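Putative uncharacterized protein TTHA0988 (Thermus thermophilus, PDB 3OEP) is of unknown function but resembles KipI and KipA joined in one chain, with cyclophilin-like domains, and is probably not an allophanate hydrolase. Local coordinates at residues His244-Pro252 with Phe345-Arg354. Numbering follows the deposited sequence.
Sequences HLGLARSGP and FLGSASPDLR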
# COMPACT_ATOMS: atom_id res chain seq x y z
N HIS A 244 -9.23 4.84 -2.82
CA HIS A 244 -10.61 4.39 -3.05
C HIS A 244 -10.69 3.14 -3.95
O HIS A 244 -11.74 2.51 -4.04
CB HIS A 244 -11.46 5.53 -3.62
CG HIS A 244 -11.14 5.90 -5.03
ND1 HIS A 244 -9.99 6.58 -5.38
CD2 HIS A 244 -11.82 5.70 -6.18
CE1 HIS A 244 -9.98 6.77 -6.69
NE2 HIS A 244 -11.08 6.25 -7.20
N LEU A 245 -9.58 2.81 -4.60
CA LEU A 245 -9.49 1.62 -5.44
C LEU A 245 -8.64 0.52 -4.81
O LEU A 245 -8.49 -0.55 -5.39
CB LEU A 245 -8.87 1.98 -6.79
CG LEU A 245 -9.60 3.06 -7.59
CD1 LEU A 245 -8.72 3.51 -8.76
CD2 LEU A 245 -10.95 2.55 -8.06
N GLY A 246 -8.07 0.79 -3.64
CA GLY A 246 -7.16 -0.15 -2.99
C GLY A 246 -5.69 0.03 -3.32
O GLY A 246 -4.88 -0.82 -2.99
N LEU A 247 -5.34 1.13 -3.99
CA LEU A 247 -3.97 1.37 -4.41
C LEU A 247 -3.19 2.08 -3.32
O LEU A 247 -3.59 3.15 -2.86
CB LEU A 247 -3.95 2.18 -5.71
CG LEU A 247 -4.56 1.47 -6.91
CD1 LEU A 247 -4.78 2.46 -8.05
CD2 LEU A 247 -3.71 0.29 -7.34
N ALA A 248 -2.09 1.47 -2.89
CA ALA A 248 -1.27 2.01 -1.81
C ALA A 248 -0.55 3.28 -2.24
O ALA A 248 -0.36 3.54 -3.43
CB ALA A 248 -0.25 0.96 -1.36
N ARG A 249 -0.14 4.08 -1.25
CA ARG A 249 0.65 5.27 -1.49
C ARG A 249 1.97 4.91 -2.18
O ARG A 249 2.39 5.57 -3.13
CB ARG A 249 0.95 5.97 -0.16
CG ARG A 249 1.87 7.18 -0.25
CD ARG A 249 1.37 8.23 -1.22
NE ARG A 249 -0.08 8.38 -1.14
CZ ARG A 249 -0.74 8.93 -0.13
NH1 ARG A 249 -0.10 9.41 0.93
NH2 ARG A 249 -2.07 8.98 -0.18
N SER A 250 2.61 3.85 -1.68
CA SER A 250 3.91 3.43 -2.18
C SER A 250 4.90 4.60 -2.08
O SER A 250 4.84 5.39 -1.14
CB SER A 250 3.78 2.86 -3.60
OG SER A 250 5.00 2.30 -4.06
N GLY A 251 5.81 4.73 -3.04
CA GLY A 251 6.86 5.75 -2.95
C GLY A 251 7.97 5.29 -2.02
O GLY A 251 8.02 4.13 -1.62
N PRO A 252 8.88 6.21 -1.66
CA PRO A 252 10.02 5.80 -0.83
C PRO A 252 9.62 5.61 0.62
O PRO A 252 8.79 6.37 1.13
CB PRO A 252 11.00 6.97 -0.99
CG PRO A 252 10.12 8.15 -1.26
CD PRO A 252 8.89 7.65 -1.95
N PHE A 345 1.42 4.64 -14.05
CA PHE A 345 0.10 4.02 -13.96
C PHE A 345 -0.70 4.82 -12.94
O PHE A 345 -0.30 4.94 -11.78
CB PHE A 345 0.21 2.56 -13.52
CG PHE A 345 -1.12 1.89 -13.30
CD1 PHE A 345 -1.84 1.38 -14.37
CD2 PHE A 345 -1.64 1.77 -12.02
CE1 PHE A 345 -3.07 0.76 -14.16
CE2 PHE A 345 -2.86 1.15 -11.80
CZ PHE A 345 -3.58 0.65 -12.87
N LEU A 346 -1.82 5.38 -13.39
CA LEU A 346 -2.66 6.26 -12.59
C LEU A 346 -1.86 7.33 -11.83
O LEU A 346 -2.00 7.49 -10.62
CB LEU A 346 -3.56 5.44 -11.65
CG LEU A 346 -4.53 4.49 -12.36
CD1 LEU A 346 -5.33 3.67 -11.36
CD2 LEU A 346 -5.48 5.24 -13.29
N GLY A 347 -1.02 8.04 -12.58
CA GLY A 347 -0.31 9.22 -12.08
C GLY A 347 1.06 8.98 -11.46
O GLY A 347 1.76 9.94 -11.12
N SER A 348 1.46 7.72 -11.32
CA SER A 348 2.70 7.40 -10.63
C SER A 348 3.47 6.24 -11.26
O SER A 348 2.88 5.30 -11.79
CB SER A 348 2.40 7.08 -9.17
OG SER A 348 3.53 6.60 -8.47
N ALA A 349 4.79 6.33 -11.18
CA ALA A 349 5.69 5.27 -11.60
C ALA A 349 6.03 4.30 -10.46
O ALA A 349 6.80 3.36 -10.66
CB ALA A 349 6.98 5.86 -12.17
N SER A 350 5.48 4.54 -9.27
CA SER A 350 5.79 3.70 -8.11
C SER A 350 5.07 2.35 -8.20
O SER A 350 3.93 2.27 -8.67
CB SER A 350 5.44 4.38 -6.79
OG SER A 350 6.35 5.43 -6.48
N PRO A 351 5.73 1.29 -7.73
CA PRO A 351 5.10 -0.02 -7.79
C PRO A 351 4.00 -0.20 -6.75
O PRO A 351 4.05 0.39 -5.67
CB PRO A 351 6.26 -0.97 -7.49
CG PRO A 351 7.21 -0.18 -6.70
CD PRO A 351 7.10 1.23 -7.20
N ASP A 352 3.00 -1.00 -7.09
CA ASP A 352 2.05 -1.49 -6.10
C ASP A 352 2.12 -3.00 -6.20
O ASP A 352 1.41 -3.61 -7.00
CB ASP A 352 0.63 -1.01 -6.38
CG ASP A 352 -0.32 -1.30 -5.22
OD1 ASP A 352 -0.23 -2.40 -4.62
OD2 ASP A 352 -1.14 -0.43 -4.89
N LEU A 353 3.01 -3.60 -5.41
CA LEU A 353 3.31 -5.02 -5.56
C LEU A 353 2.10 -5.88 -5.22
O LEU A 353 1.88 -6.92 -5.85
CB LEU A 353 4.53 -5.41 -4.71
CG LEU A 353 5.85 -4.69 -5.00
CD1 LEU A 353 6.96 -5.26 -4.12
CD2 LEU A 353 6.22 -4.79 -6.48
N ARG A 354 1.30 -5.45 -4.25
CA ARG A 354 0.03 -6.11 -3.94
C ARG A 354 -0.87 -6.18 -5.18
O ARG A 354 -1.50 -7.21 -5.44
CB ARG A 354 -0.69 -5.38 -2.79
CG ARG A 354 -1.93 -6.09 -2.29
CD ARG A 354 -2.58 -5.37 -1.11
NE ARG A 354 -1.72 -5.36 0.08
CZ ARG A 354 -1.02 -4.32 0.54
NH1 ARG A 354 -0.27 -4.47 1.64
NH2 ARG A 354 -1.06 -3.13 -0.06
O HOH W 1 -2.27 -2.19 -2.55
O HOH W 2 -0.41 2.07 -5.61
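Asp352 reaches across to Leu247 and Ala248, and its side chain, followed outward, makes one of the two direct hydrogen bonds and takes part in both water bridges. From CB, the first torsion (chi1 -169°) sets CG opposite the backbone N, which carries the carboxylate over to the loop 244-252. There Asp352 OD2 accepts the N-H of Ala248 N at 2.9 Å, with an N-H...O angle of 152°; the donor comes to the syn side but stands 28° out of the carboxylate plane. Asp352 OD2 also lies 3.6 Å from Leu247 CD2 and accepts a hydrogen bond from water 2, which donates to Ala248 O as well. The other oxygen, Asp352 OD1, is hydrogen-bonded to the O of water 1 at 2.9 Å, and it accepts from Gly355 N too. Water 1 also bonds Gly246 O and lies in the guanidinium plane at the edge of Arg354, whose NH2 donates to it while NH1 holds Asp459 O. With both oxygens engaged, the buried carboxylate is probably fixed in rotation. Both segments are irregular loops of the probably KipA-like part of the chain, whose family belongs to the cyclophilin-like clan, one leading to helix 255-264, the other to strand 366-368, and here they meet without any strand pairing. Farther along, Ser250 OG donates to Pro351 O at 2.7 Å, in the carbonyl plane. Ser350 CB packs 3.5 Å from Ser250 OG, while Ser350 OG bonds Asp236. Ser348 OG accepts from Ser350 N in an ST turn. At the apolar end, a type I' turn from Phe345 to Ser348 presents Leu346, whose CD1 meets Leu247 CD1 at 3.6 Å, and Leu245 CD1 adds a looser contact at 4.3 Å from Leu346 CD1.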